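PDB 5YTI: flagellar hook associated protein type 3 FlgL from Legionella pneumophila subsp. pneumophila, which probably serves as a structural junction protein of the bacterial flagellum, joining hook to filament as other members of the HAP3 family do. Local coordinates for residues L171-N176 / L349-T354; L73-G78 / S133-G138; Y224-A229 / S265-N270; V237-G242 / V248-G253; H88-I93 / S298-M303. All blocks are in the same frame, centred on the assembly; numbering follows the deposited sequence.

Interaction 1: L171-N176 / L349-T354; sequences LLVAVN and LNQLET
Gln-351 and Leu-352 face Leu-171 and Val-173 from a helical turn whose shortest hydrogen bond, Glu-353 N to Leu-349 O at 2.9 Å, holds the backbone that presents them. No hydrogen bond joins the two segments themselves; the joint is made by packing. The amide of Gln-351 lies against aliphatic carbon: NE2 is 3.6 Å from Leu-171 CD1, while OE1 sits 4.2 Å from Val-173 CG2. Its extended chain slides past Val-173 in the opposite direction and carries the amide up to Leu-171. Deeper in, Leu-352 CD2 wedges against both methyls of Val-173, 4.0 Å from CG2 and 4.1 Å from CG1. With CG1 anti to the backbone N (chi1 170°) and CG2 beside it, both methyls of Val-173 meet that one carbon. The strand segment runs at 142° to the helix segment, with the axes 9.4 Å apart at closest approach. Strand 171-174 pairs with strand 164-168, whose Val-167 touches Val-173 and Leu-352 alike. Arg-348 of helix 316-374 bonds to the carbonyl of Ala-174, and Leu-352 also rests on Ala-69 and Asp-70 of helix 49-96, which puts the two-stranded sheet against a pair of long helices.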
# COMPACT_ATOMS: atom_id res chain seq x y z
N LEU A 171 -23.83 -14.10 11.60
CA LEU A 171 -22.81 -13.04 11.53
C LEU A 171 -21.48 -13.48 12.13
O LEU A 171 -21.38 -13.83 13.31
CB LEU A 171 -23.30 -11.76 12.22
CG LEU A 171 -22.41 -10.53 12.03
CD1 LEU A 171 -22.30 -10.21 10.54
CD2 LEU A 171 -22.94 -9.34 12.84
N LEU A 172 -20.45 -13.48 11.29
CA LEU A 172 -19.09 -13.68 11.73
C LEU A 172 -18.43 -12.30 11.79
O LEU A 172 -18.72 -11.43 10.98
CB LEU A 172 -18.35 -14.62 10.77
CG LEU A 172 -18.57 -16.14 10.85
CD1 LEU A 172 -20.06 -16.46 10.87
CD2 LEU A 172 -17.86 -16.89 9.71
N VAL A 173 -17.57 -12.09 12.78
CA VAL A 173 -16.82 -10.83 12.97
C VAL A 173 -15.33 -11.11 13.24
O VAL A 173 -14.99 -12.01 14.00
CB VAL A 173 -17.36 -10.05 14.18
CG1 VAL A 173 -16.45 -8.88 14.54
CG2 VAL A 173 -18.77 -9.58 13.90
N ALA A 174 -14.42 -10.34 12.64
CA ALA A 174 -12.99 -10.61 12.83
C ALA A 174 -12.51 -10.03 14.16
O ALA A 174 -12.78 -8.87 14.44
CB ALA A 174 -12.18 -10.04 11.68
N VAL A 175 -11.78 -10.80 14.96
CA VAL A 175 -11.41 -10.34 16.29
C VAL A 175 -9.96 -9.96 16.39
O VAL A 175 -9.46 -9.76 17.50
CB VAL A 175 -11.71 -11.38 17.37
CG1 VAL A 175 -13.15 -11.81 17.30
CG2 VAL A 175 -10.79 -12.58 17.23
N ASN A 176 -9.28 -9.86 15.26
CA ASN A 176 -7.89 -9.43 15.25
C ASN A 176 -7.54 -8.84 13.91
O ASN A 176 -8.30 -8.95 12.95
CB ASN A 176 -6.94 -10.60 15.55
CG ASN A 176 -6.94 -11.67 14.47
OD1 ASN A 176 -7.97 -12.21 14.11
ND2 ASN A 176 -5.77 -11.99 13.98
N LEU A 349 -16.98 -3.07 15.97
CA LEU A 349 -17.62 -2.82 17.23
C LEU A 349 -19.07 -2.43 17.01
O LEU A 349 -19.91 -2.80 17.81
CB LEU A 349 -16.89 -1.72 17.98
CG LEU A 349 -15.46 -2.04 18.41
CD1 LEU A 349 -14.67 -0.79 18.86
CD2 LEU A 349 -15.46 -3.11 19.49
N ASN A 350 -19.39 -1.68 15.96
CA ASN A 350 -20.79 -1.30 15.74
C ASN A 350 -21.59 -2.53 15.29
O ASN A 350 -22.79 -2.64 15.58
CB ASN A 350 -20.95 -0.10 14.80
CG ASN A 350 -20.71 1.24 15.49
OD1 ASN A 350 -21.18 1.49 16.61
ND2 ASN A 350 -20.00 2.13 14.82
N GLN A 351 -20.93 -3.48 14.62
CA GLN A 351 -21.56 -4.79 14.30
C GLN A 351 -21.85 -5.59 15.59
O GLN A 351 -22.83 -6.33 15.65
CB GLN A 351 -20.69 -5.63 13.32
CG GLN A 351 -20.90 -5.31 11.83
CD GLN A 351 -20.29 -6.33 10.87
OE1 GLN A 351 -19.09 -6.66 10.96
NE2 GLN A 351 -21.11 -6.85 9.96
N LEU A 352 -21.00 -5.43 16.61
CA LEU A 352 -21.14 -6.14 17.87
C LEU A 352 -22.21 -5.54 18.75
O LEU A 352 -23.07 -6.27 19.24
CB LEU A 352 -19.82 -6.16 18.64
CG LEU A 352 -18.67 -6.91 17.95
CD1 LEU A 352 -17.36 -6.77 18.72
CD2 LEU A 352 -19.02 -8.39 17.75
N GLU A 353 -22.19 -4.23 18.97
CA GLU A 353 -23.27 -3.61 19.74
C GLU A 353 -24.61 -3.88 19.02
O GLU A 353 -25.66 -3.97 19.65
CB GLU A 353 -23.00 -2.11 20.07
CG GLU A 353 -21.81 -1.84 21.01
CD GLU A 353 -21.93 -2.42 22.45
OE1 GLU A 353 -21.38 -1.78 23.38
OE2 GLU A 353 -22.51 -3.50 22.70
N THR A 354 -24.58 -4.08 17.70
CA THR A 354 -25.75 -4.63 17.00
C THR A 354 -26.14 -6.03 17.48
O THR A 354 -27.32 -6.30 17.75
CB THR A 354 -25.52 -4.68 15.48
OG1 THR A 354 -26.31 -3.66 14.87
CG2 THR A 354 -25.89 -6.05 14.86

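Interaction 2: L73-G78 / S133-G138; sequences LRLEEG and SYMFSG
Met-135, refined as selenomethionine, reaches from its loop to the flank of the helix at Leu-75 and Glu-76, and every contact across the gap is van der Waals. Its SE lies 4.0 Å from Glu-76 CG. The methyl CE swings past the selenium, where the chain bends at chi3 (68°), and settles against the backbone between the two helical residues, 4.1 Å from Leu-75 C and 4.4 Å from Leu-75 CB. Leu-75, the exposed residue of the four, touches only the methyl end of the selenomethionine. Phe-136 adds a second apolar touch: its CE1 comes within 3.9 Å of Glu-76 CG, so Glu-76 CG lies against the selenium and the ring rim together, the two approaching from the same side.

Within the loop, Met-135 CG sits 3.6 Å above one face of the Phe-136 ring, offset toward its rim; from outside it, Phe-183 of helix 179-184 makes an edge-to-face pair with that ring. Both segments belong to the N-terminal helical region of the flagellin family; here the loop that follows helix 104-125 folds back onto the middle of the long helix 49-96.

The polar groups make no bond across the contact. The carboxylate of Glu-76, its plane 74° from the ring of Phe-136, has OE1 close to OD1 of Asp-177, a like-charge approach that may raise the proton affinity of either acid. Within the loop, Ser-137 OG donates to Tyr-134 O at 3.1 Å, from well above the carbonyl plane.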
# COMPACT_ATOMS: atom_id res chain seq x y z
N LEU A 73 -10.91 -6.41 20.83
CA LEU A 73 -10.89 -5.31 19.88
C LEU A 73 -10.64 -3.95 20.54
O LEU A 73 -9.92 -3.14 20.00
CB LEU A 73 -12.21 -5.26 19.10
CG LEU A 73 -12.22 -5.84 17.68
CD1 LEU A 73 -11.52 -7.19 17.55
CD2 LEU A 73 -13.66 -5.94 17.21
N ARG A 74 -11.24 -3.71 21.69
CA ARG A 74 -10.98 -2.48 22.43
C ARG A 74 -9.54 -2.41 22.98
O ARG A 74 -8.93 -1.33 22.99
CB ARG A 74 -12.01 -2.28 23.54
CG ARG A 74 -13.38 -1.82 23.02
CD ARG A 74 -14.33 -1.39 24.14
NE ARG A 74 -15.73 -1.64 23.80
CZ ARG A 74 -16.53 -0.81 23.13
NH1 ARG A 74 -17.79 -1.17 22.85
NH2 ARG A 74 -16.08 0.37 22.73
N LEU A 75 -9.00 -3.55 23.42
CA LEU A 75 -7.59 -3.65 23.80
C LEU A 75 -6.70 -3.26 22.60
O LEU A 75 -5.74 -2.49 22.73
CB LEU A 75 -7.26 -5.07 24.29
CG LEU A 75 -6.27 -5.24 25.43
CD1 LEU A 75 -6.77 -4.51 26.67
CD2 LEU A 75 -6.06 -6.71 25.75
N GLU A 76 -7.06 -3.80 21.43
CA GLU A 76 -6.41 -3.49 20.16
C GLU A 76 -6.62 -2.03 19.69
O GLU A 76 -5.74 -1.45 19.08
CB GLU A 76 -6.89 -4.47 19.08
CG GLU A 76 -6.04 -4.47 17.82
CD GLU A 76 -6.76 -4.97 16.57
OE1 GLU A 76 -6.72 -4.25 15.55
OE2 GLU A 76 -7.33 -6.09 16.59
N GLU A 77 -7.77 -1.42 19.96
CA GLU A 77 -7.96 -0.02 19.60
C GLU A 77 -6.89 0.78 20.31
O GLU A 77 -6.28 1.66 19.72
CB GLU A 77 -9.38 0.46 19.95
CG GLU A 77 -9.66 1.96 19.74
CD GLU A 77 -9.36 2.49 18.31
OE1 GLU A 77 -9.74 1.86 17.30
OE2 GLU A 77 -8.76 3.57 18.19
N GLY A 78 -6.60 0.43 21.57
CA GLY A 78 -5.70 1.21 22.43
C GLY A 78 -4.22 1.11 22.10
O GLY A 78 -3.46 2.06 22.33
N SER A 133 -0.46 -14.64 24.18
CA SER A 133 -0.25 -14.88 22.73
C SER A 133 -0.24 -13.54 21.97
O SER A 133 -0.87 -12.57 22.39
CB SER A 133 -1.35 -15.79 22.18
OG SER A 133 -2.63 -15.26 22.45
N TYR A 134 0.46 -13.45 20.84
CA TYR A 134 0.68 -12.13 20.21
C TYR A 134 -0.55 -11.61 19.48
O TYR A 134 -1.20 -12.37 18.79
CB TYR A 134 1.87 -12.21 19.27
CG TYR A 134 3.16 -12.48 20.00
CD1 TYR A 134 3.85 -11.45 20.65
CD2 TYR A 134 3.69 -13.77 20.06
CE1 TYR A 134 5.03 -11.70 21.33
CE2 TYR A 134 4.88 -14.03 20.74
CZ TYR A 134 5.54 -12.99 21.37
OH TYR A 134 6.72 -13.26 22.03
N MSE A 135 -0.87 -10.32 19.59
CA MSE A 135 -2.10 -9.82 18.94
C MSE A 135 -1.98 -9.66 17.45
O MSE A 135 -2.98 -9.77 16.74
CB MSE A 135 -2.74 -8.56 19.56
CG MSE A 135 -1.91 -7.30 19.68
SE MSE A 135 -3.07 -5.74 20.11
CE MSE A 135 -3.74 -6.09 21.94
N PHE A 136 -0.78 -9.42 16.94
CA PHE A 136 -0.65 -9.09 15.53
C PHE A 136 0.07 -10.16 14.72
O PHE A 136 0.65 -9.89 13.68
CB PHE A 136 0.08 -7.76 15.37
CG PHE A 136 -0.66 -6.59 15.94
CD1 PHE A 136 -1.94 -6.29 15.52
CD2 PHE A 136 -0.06 -5.75 16.86
CE1 PHE A 136 -2.63 -5.20 16.03
CE2 PHE A 136 -0.74 -4.66 17.36
CZ PHE A 136 -2.03 -4.38 16.95
N SER A 137 0.01 -11.38 15.19
CA SER A 137 0.74 -12.44 14.53
C SER A 137 -0.13 -13.30 13.62
O SER A 137 0.39 -14.11 12.85
CB SER A 137 1.38 -13.32 15.58
OG SER A 137 0.41 -13.66 16.54
N GLY A 138 -1.45 -13.15 13.71
CA GLY A 138 -2.37 -13.96 12.90
C GLY A 138 -2.61 -15.30 13.56
O GLY A 138 -2.56 -15.39 14.76

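Interaction 3: Y224-A229 / S265-N270; sequences YTMTFA and SAIGFN
Tyr-224 and Phe-269 form the close-packed end of this contact, in an edge-to-face stack with ring centroids 4.9 Å apart and planes at 57°. Phe-269 turns its edge to the tyrosine and sets CE2 3.5 Å above the ring plane, over the centre. The phenylalanine gets there with CG lying between its backbone N and carbonyl carbon (chi1 58°), which stands the ring up from its strand toward the other sheet. Next door, the amide of Asn-270 comes in at the edge of the tyrosine ring, near its plane. ND2 donates to Tyr-224 OH at 2.8 Å, almost straight at 174°, with the oxygen in the plane of the amide. The hydroxyl has another partner, the carbonyl of Val-220.

Toward the other end the contact thins out. One touch remains, Met-226 CE on Ile-267 CG2 at 3.8 Å, the selenomethionine reaching across with CG anti to the backbone N and a bend at the selenium. Ile-267 is partly exposed, and Ala-266 and Gly-268 beside it lie on the solvent side of their strand.

Tyr-224 CA and Phe-269 CA are 10.2 Å apart, the spacing of two sheets laid face to face: strand 224-230 of the five-stranded sheet looks across at strand 266-269 of the three-stranded one, as in a beta sandwich. Apolar side chains fill the layer, and the buried tyrosine hydroxyl is satisfied at its margin; the asparagine bond holds the hydroxyl end in place, while the edge of Phe-269 packed on the ring face would resist its turning.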
# COMPACT_ATOMS: atom_id res chain seq x y z
N TYR A 224 12.21 5.68 -13.83
CA TYR A 224 12.51 6.92 -14.52
C TYR A 224 13.80 7.47 -14.00
O TYR A 224 14.14 7.29 -12.85
CB TYR A 224 11.37 7.95 -14.32
CG TYR A 224 10.08 7.61 -15.03
CD1 TYR A 224 9.89 7.95 -16.34
CD2 TYR A 224 9.05 6.95 -14.37
CE1 TYR A 224 8.71 7.63 -17.00
CE2 TYR A 224 7.87 6.63 -15.00
CZ TYR A 224 7.69 6.97 -16.33
OH TYR A 224 6.50 6.66 -17.00
N THR A 225 14.52 8.16 -14.86
CA THR A 225 15.71 8.83 -14.47
C THR A 225 15.62 10.27 -14.97
O THR A 225 15.31 10.54 -16.14
CB THR A 225 16.93 8.08 -15.03
OG1 THR A 225 16.69 6.66 -14.93
CG2 THR A 225 18.21 8.50 -14.27
N MSE A 226 15.84 11.18 -14.04
CA MSE A 226 15.80 12.61 -14.31
C MSE A 226 17.22 13.09 -14.26
O MSE A 226 17.93 12.91 -13.26
CB MSE A 226 14.95 13.33 -13.26
CG MSE A 226 14.75 14.82 -13.56
SE MSE A 226 13.83 15.77 -12.10
CE MSE A 226 12.17 15.78 -13.16
N THR A 227 17.64 13.71 -15.34
CA THR A 227 19.03 14.05 -15.53
C THR A 227 19.03 15.54 -15.92
O THR A 227 18.32 15.95 -16.86
CB THR A 227 19.68 13.10 -16.60
OG1 THR A 227 18.66 12.55 -17.45
CG2 THR A 227 20.37 11.87 -15.97
N PHE A 228 19.77 16.35 -15.16
CA PHE A 228 19.97 17.77 -15.51
C PHE A 228 21.22 17.95 -16.38
O PHE A 228 22.32 17.50 -16.03
CB PHE A 228 20.07 18.64 -14.23
CG PHE A 228 18.88 18.50 -13.32
CD1 PHE A 228 17.75 19.26 -13.52
CD2 PHE A 228 18.87 17.58 -12.31
CE1 PHE A 228 16.64 19.08 -12.74
CE2 PHE A 228 17.76 17.40 -11.52
CZ PHE A 228 16.64 18.15 -11.74
N ALA A 229 21.08 18.61 -17.52
CA ALA A 229 22.26 18.89 -18.34
C ALA A 229 22.07 20.10 -19.26
O ALA A 229 21.11 20.87 -19.09
CB ALA A 229 22.70 17.64 -19.11
N SER A 265 9.47 25.06 -10.34
CA SER A 265 8.49 24.86 -11.42
C SER A 265 8.08 23.40 -11.56
O SER A 265 8.89 22.47 -11.33
CB SER A 265 9.07 25.33 -12.75
OG SER A 265 8.06 25.73 -13.66
N ALA A 266 6.81 23.22 -11.93
CA ALA A 266 6.17 21.89 -12.02
C ALA A 266 6.54 21.15 -13.33
O ALA A 266 6.15 21.56 -14.44
CB ALA A 266 4.64 21.99 -11.87
N ILE A 267 7.30 20.07 -13.14
CA ILE A 267 7.71 19.17 -14.18
C ILE A 267 6.70 18.04 -14.22
O ILE A 267 6.40 17.44 -13.20
CB ILE A 267 9.06 18.54 -13.87
CG1 ILE A 267 10.06 19.61 -13.44
CG2 ILE A 267 9.56 17.80 -15.08
CD1 ILE A 267 10.22 20.73 -14.45
N GLY A 268 6.17 17.76 -15.40
CA GLY A 268 5.15 16.74 -15.52
C GLY A 268 5.39 15.80 -16.69
O GLY A 268 5.76 16.23 -17.81
N PHE A 269 5.16 14.52 -16.40
CA PHE A 269 5.21 13.48 -17.39
C PHE A 269 4.36 12.28 -17.00
O PHE A 269 4.12 12.00 -15.82
CB PHE A 269 6.67 13.06 -17.66
CG PHE A 269 7.41 12.58 -16.45
CD1 PHE A 269 8.04 13.46 -15.60
CD2 PHE A 269 7.49 11.21 -16.15
CE1 PHE A 269 8.74 13.01 -14.50
CE2 PHE A 269 8.14 10.75 -15.01
CZ PHE A 269 8.77 11.66 -14.19
N ASN A 270 3.93 11.55 -18.02
CA ASN A 270 3.08 10.37 -17.89
C ASN A 270 2.23 10.39 -16.62
O ASN A 270 2.42 9.60 -15.70
CB ASN A 270 3.93 9.11 -17.93
CG ASN A 270 4.52 8.84 -19.27
OD1 ASN A 270 4.11 9.42 -20.28
ND2 ASN A 270 5.48 7.92 -19.30

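Interaction 4: V237-G242 / V248-G253; sequences VVMVSG and VIPPSG
Val-240 and Ile-249 stand side by side as an antiparallel hydrogen-bonded pair, CB to CB 4.2 Å, and form the apolar centre of this hairpin. Val-248 closes in as well, its CG2 lying 3.8 Å from Val-240 CG1. Another apolar touch lies further along, where Met-239 CG, of a selenomethionine, rests 4.0 Å from Pro-250 CD.

Outward from these side chains comes the backbone. Val-240 N donates to Ile-249 O at 2.8 Å, and the same oxygen has a CA-H...O contact with Met-239 CA. On the return side, Val-240 O takes two donors, Val-248 N and Ile-249 N, each at 3.0 Å and each tilted about 20° from the carbonyl plane. Two residues facing one in this way make a classic beta bulge, and Val-248 has the helical psi (-44°) that goes with it. Then a cis peptide leads into Pro-250, and a type I turn, Gly-253 N to Pro-250 O at 3.0 Å, carries the chain off the sheet.

Strand 246-249 is outermost in the five-stranded sheet of this chain. The chemistry suggests a short grip: the bulge lets one carbonyl accept two N-H groups, gathering three backbone bonds round Val-240, and the cis peptide and turn that follow take the chain away, so no further backbone bond joins the two segments.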
# COMPACT_ATOMS: atom_id res chain seq x y z
N VAL A 237 19.02 22.33 -18.30
CA VAL A 237 17.85 21.75 -18.94
C VAL A 237 17.50 20.43 -18.24
O VAL A 237 18.34 19.83 -17.58
CB VAL A 237 18.12 21.61 -20.47
CG1 VAL A 237 18.48 20.18 -20.86
CG2 VAL A 237 16.95 22.12 -21.31
N VAL A 238 16.25 19.99 -18.37
CA VAL A 238 15.74 18.86 -17.59
C VAL A 238 15.29 17.74 -18.50
O VAL A 238 14.44 17.94 -19.39
CB VAL A 238 14.52 19.28 -16.72
CG1 VAL A 238 13.84 18.08 -16.06
CG2 VAL A 238 14.95 20.26 -15.67
N MSE A 239 15.85 16.55 -18.26
CA MSE A 239 15.53 15.41 -19.11
C MSE A 239 15.01 14.28 -18.29
O MSE A 239 15.40 14.10 -17.14
CB MSE A 239 16.76 15.03 -19.90
CG MSE A 239 16.87 16.10 -20.98
SE MSE A 239 18.44 15.82 -22.11
CE MSE A 239 19.85 16.15 -20.75
N VAL A 240 14.10 13.54 -18.89
CA VAL A 240 13.57 12.35 -18.25
C VAL A 240 13.39 11.24 -19.25
O VAL A 240 12.86 11.44 -20.36
CB VAL A 240 12.20 12.64 -17.56
CG1 VAL A 240 11.52 11.36 -17.11
CG2 VAL A 240 12.39 13.56 -16.37
N SER A 241 13.83 10.06 -18.86
CA SER A 241 13.63 8.90 -19.67
C SER A 241 13.44 7.75 -18.71
O SER A 241 13.47 7.96 -17.51
CB SER A 241 14.85 8.65 -20.55
OG SER A 241 15.91 8.27 -19.70
N GLY A 242 13.25 6.55 -19.23
CA GLY A 242 12.83 5.45 -18.39
C GLY A 242 13.00 4.14 -19.10
O GLY A 242 12.98 4.09 -20.32
N VAL A 248 11.02 10.41 -22.53
CA VAL A 248 9.71 11.02 -22.45
C VAL A 248 9.83 12.53 -22.50
O VAL A 248 9.09 13.14 -23.24
CB VAL A 248 8.84 10.50 -21.26
CG1 VAL A 248 7.89 9.38 -21.73
CG2 VAL A 248 9.71 10.00 -20.12
N ILE A 249 10.79 13.12 -21.76
CA ILE A 249 11.09 14.56 -21.87
C ILE A 249 12.50 14.73 -22.25
O ILE A 249 13.36 14.62 -21.39
CB ILE A 249 11.01 15.33 -20.52
CG1 ILE A 249 9.61 15.30 -19.91
CG2 ILE A 249 11.46 16.79 -20.70
CD1 ILE A 249 9.25 16.59 -19.23
N PRO A 250 12.79 15.04 -23.50
CA PRO A 250 11.79 15.13 -24.57
C PRO A 250 11.78 13.83 -25.33
O PRO A 250 12.69 13.03 -25.11
CB PRO A 250 12.35 16.25 -25.45
CG PRO A 250 13.82 16.16 -25.26
CD PRO A 250 14.07 15.65 -23.86
N PRO A 251 10.78 13.60 -26.20
CA PRO A 251 10.75 12.32 -26.94
C PRO A 251 12.00 12.04 -27.75
O PRO A 251 12.39 10.88 -27.91
CB PRO A 251 9.53 12.45 -27.87
CG PRO A 251 9.13 13.90 -27.80
CD PRO A 251 9.60 14.43 -26.48
N SER A 252 12.63 13.10 -28.25
CA SER A 252 13.82 12.95 -29.09
C SER A 252 15.06 12.64 -28.25
O SER A 252 16.03 12.07 -28.75
CB SER A 252 14.03 14.20 -29.93
OG SER A 252 14.05 15.34 -29.12
N GLY A 253 15.05 13.00 -26.97
CA GLY A 253 16.22 12.82 -26.12
C GLY A 253 17.34 13.83 -26.35
O GLY A 253 18.37 13.79 -25.67

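Interaction 5: H88-I93 / S298-M303; sequences HRLREI and STVQRM
Leu-90 and Met-303 bury nearly equal areas, more than any other residues here, and each reaches into the space between the two helices. Leu-90 forks: CD1 goes to Val-300 CG2 at 3.8 Å, while CD2 lies 3.9 Å from the methyl CE of Met-303 and 4.0 Å from Val-300 CG1. One leucine thereby touches two residues nearly a turn apart on the facing helix, its two methyls matched to the two of Val-300, whose side chain it crosses at about a right angle.

Met-303, a selenomethionine, comes from the other direction. Its CG is anti to the carbonyl carbon (chi1 -78°) and the chain runs out extended until it bends at the selenium, so that CE ends up between Leu-90 and Ile-93. There it meets Ile-93 CG2 at 3.7 Å, again with the side chains roughly at right angles. No hydrogen bond crosses the gap, and all four touching residues are buried.

The helix segments run in nearly the same direction, 29° apart, but the axes of the segments come no nearer than 11.7 Å, which leaves the long side chains to bridge the distance. Leu-117 of helix 104-125 also packs on Leu-90 and Ile-93, and Leu-327 of helix 316-374 on Met-303. Four helices thus share this apolar interior, a helical-bundle arrangement consistent with the alpha-helical core domain of the flagellin family.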
# COMPACT_ATOMS: atom_id res chain seq x y z
N HIS A 88 2.65 10.49 15.48
CA HIS A 88 2.33 11.93 15.44
C HIS A 88 3.55 12.76 15.78
O HIS A 88 3.76 13.86 15.26
CB HIS A 88 1.18 12.28 16.40
CG HIS A 88 -0.17 12.26 15.74
ND1 HIS A 88 -1.32 11.92 16.41
CD2 HIS A 88 -0.54 12.49 14.45
CE1 HIS A 88 -2.35 11.97 15.58
NE2 HIS A 88 -1.90 12.30 14.38
N ARG A 89 4.37 12.17 16.65
CA ARG A 89 5.57 12.76 17.15
C ARG A 89 6.65 12.53 16.11
O ARG A 89 7.36 13.47 15.76
CB ARG A 89 5.95 12.15 18.53
CG ARG A 89 7.28 12.61 19.15
CD ARG A 89 7.43 14.13 19.31
NE ARG A 89 8.82 14.50 19.62
CZ ARG A 89 9.42 15.63 19.24
NH1 ARG A 89 8.77 16.56 18.57
NH2 ARG A 89 10.70 15.85 19.55
N LEU A 90 6.76 11.31 15.58
CA LEU A 90 7.68 11.09 14.48
C LEU A 90 7.43 12.11 13.36
O LEU A 90 8.34 12.46 12.60
CB LEU A 90 7.58 9.66 13.96
CG LEU A 90 8.22 8.60 14.87
CD1 LEU A 90 7.66 7.22 14.59
CD2 LEU A 90 9.73 8.61 14.74
N ARG A 91 6.20 12.59 13.23
CA ARG A 91 5.90 13.53 12.17
C ARG A 91 6.38 14.93 12.55
O ARG A 91 6.89 15.67 11.71
CB ARG A 91 4.40 13.53 11.86
CG ARG A 91 4.00 14.76 11.12
CD ARG A 91 2.72 14.64 10.35
NE ARG A 91 2.52 15.91 9.65
CZ ARG A 91 1.71 16.07 8.62
NH1 ARG A 91 0.98 15.04 8.19
NH2 ARG A 91 1.61 17.25 8.04
N GLU A 92 6.21 15.29 13.82
CA GLU A 92 6.76 16.55 14.36
C GLU A 92 8.25 16.52 14.09
O GLU A 92 8.78 17.40 13.40
CB GLU A 92 6.49 16.71 15.86
CG GLU A 92 5.04 17.01 16.27
CD GLU A 92 4.82 17.21 17.78
OE1 GLU A 92 4.91 16.27 18.62
OE2 GLU A 92 4.50 18.34 18.13
N ILE A 93 8.93 15.49 14.59
CA ILE A 93 10.36 15.26 14.31
C ILE A 93 10.73 15.38 12.83
O ILE A 93 11.63 16.13 12.50
CB ILE A 93 10.85 13.88 14.84
CG1 ILE A 93 10.89 13.88 16.36
CG2 ILE A 93 12.25 13.58 14.31
CD1 ILE A 93 11.30 12.56 16.99
N SER A 298 11.25 0.38 8.68
CA SER A 298 12.33 0.93 7.87
C SER A 298 12.11 2.44 7.60
O SER A 298 13.08 3.17 7.55
CB SER A 298 12.64 0.11 6.60
OG SER A 298 11.69 0.34 5.61
N THR A 299 10.87 2.92 7.49
CA THR A 299 10.62 4.38 7.37
C THR A 299 11.30 5.15 8.51
O THR A 299 11.97 6.18 8.31
CB THR A 299 9.11 4.76 7.34
OG1 THR A 299 8.53 4.46 6.07
CG2 THR A 299 8.94 6.25 7.56
N VAL A 300 11.14 4.65 9.72
CA VAL A 300 11.77 5.29 10.87
C VAL A 300 13.30 5.08 10.91
O VAL A 300 14.02 6.00 11.32
CB VAL A 300 11.17 4.82 12.20
CG1 VAL A 300 11.84 5.55 13.34
CG2 VAL A 300 9.66 5.06 12.23
N GLN A 301 13.75 3.89 10.50
CA GLN A 301 15.18 3.60 10.36
C GLN A 301 15.81 4.61 9.45
O GLN A 301 16.94 5.05 9.67
CB GLN A 301 15.43 2.21 9.78
CG GLN A 301 14.90 1.08 10.65
CD GLN A 301 15.50 -0.26 10.31
OE1 GLN A 301 16.33 -0.76 11.07
NE2 GLN A 301 15.09 -0.85 9.18
N ARG A 302 15.05 4.97 8.42
CA ARG A 302 15.45 5.93 7.41
C ARG A 302 15.45 7.37 7.92
O ARG A 302 16.27 8.18 7.48
CB ARG A 302 14.52 5.85 6.22
CG ARG A 302 14.79 4.69 5.25
CD ARG A 302 14.64 5.18 3.82
NE ARG A 302 13.33 4.90 3.23
CZ ARG A 302 12.80 5.59 2.21
NH1 ARG A 302 11.62 5.23 1.77
NH2 ARG A 302 13.41 6.64 1.65
N MSE A 303 14.52 7.72 8.81
CA MSE A 303 14.48 9.09 9.32
C MSE A 303 15.70 9.30 10.17
O MSE A 303 16.27 10.40 10.17
CB MSE A 303 13.25 9.39 10.15
CG MSE A 303 11.97 9.66 9.37
SE MSE A 303 10.55 9.56 10.74
CE MSE A 303 11.14 10.96 11.97

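From the N terminus, helix 49-96 supplies the first partner of two contacts. Interaction 2 closes early, when the loop after helix 104-125 returns to it; interaction 5 opens before that closure and ends only at helix 296-307, so the two cross. Interaction 1 opens after interaction 2 has closed, crosses interaction 5 and closes last, on helix 316-374. Interaction 3 falls within the spans of both 1 and 5, and the short hairpin of interaction 4 within that of 3. Interactions 1 and 2 touch at one part of the helical body; 3 and 4 meet in the five-stranded sheet of the beta domain, beyond the chain's centre, about 49 Å separating the centres of interactions 1 and 3.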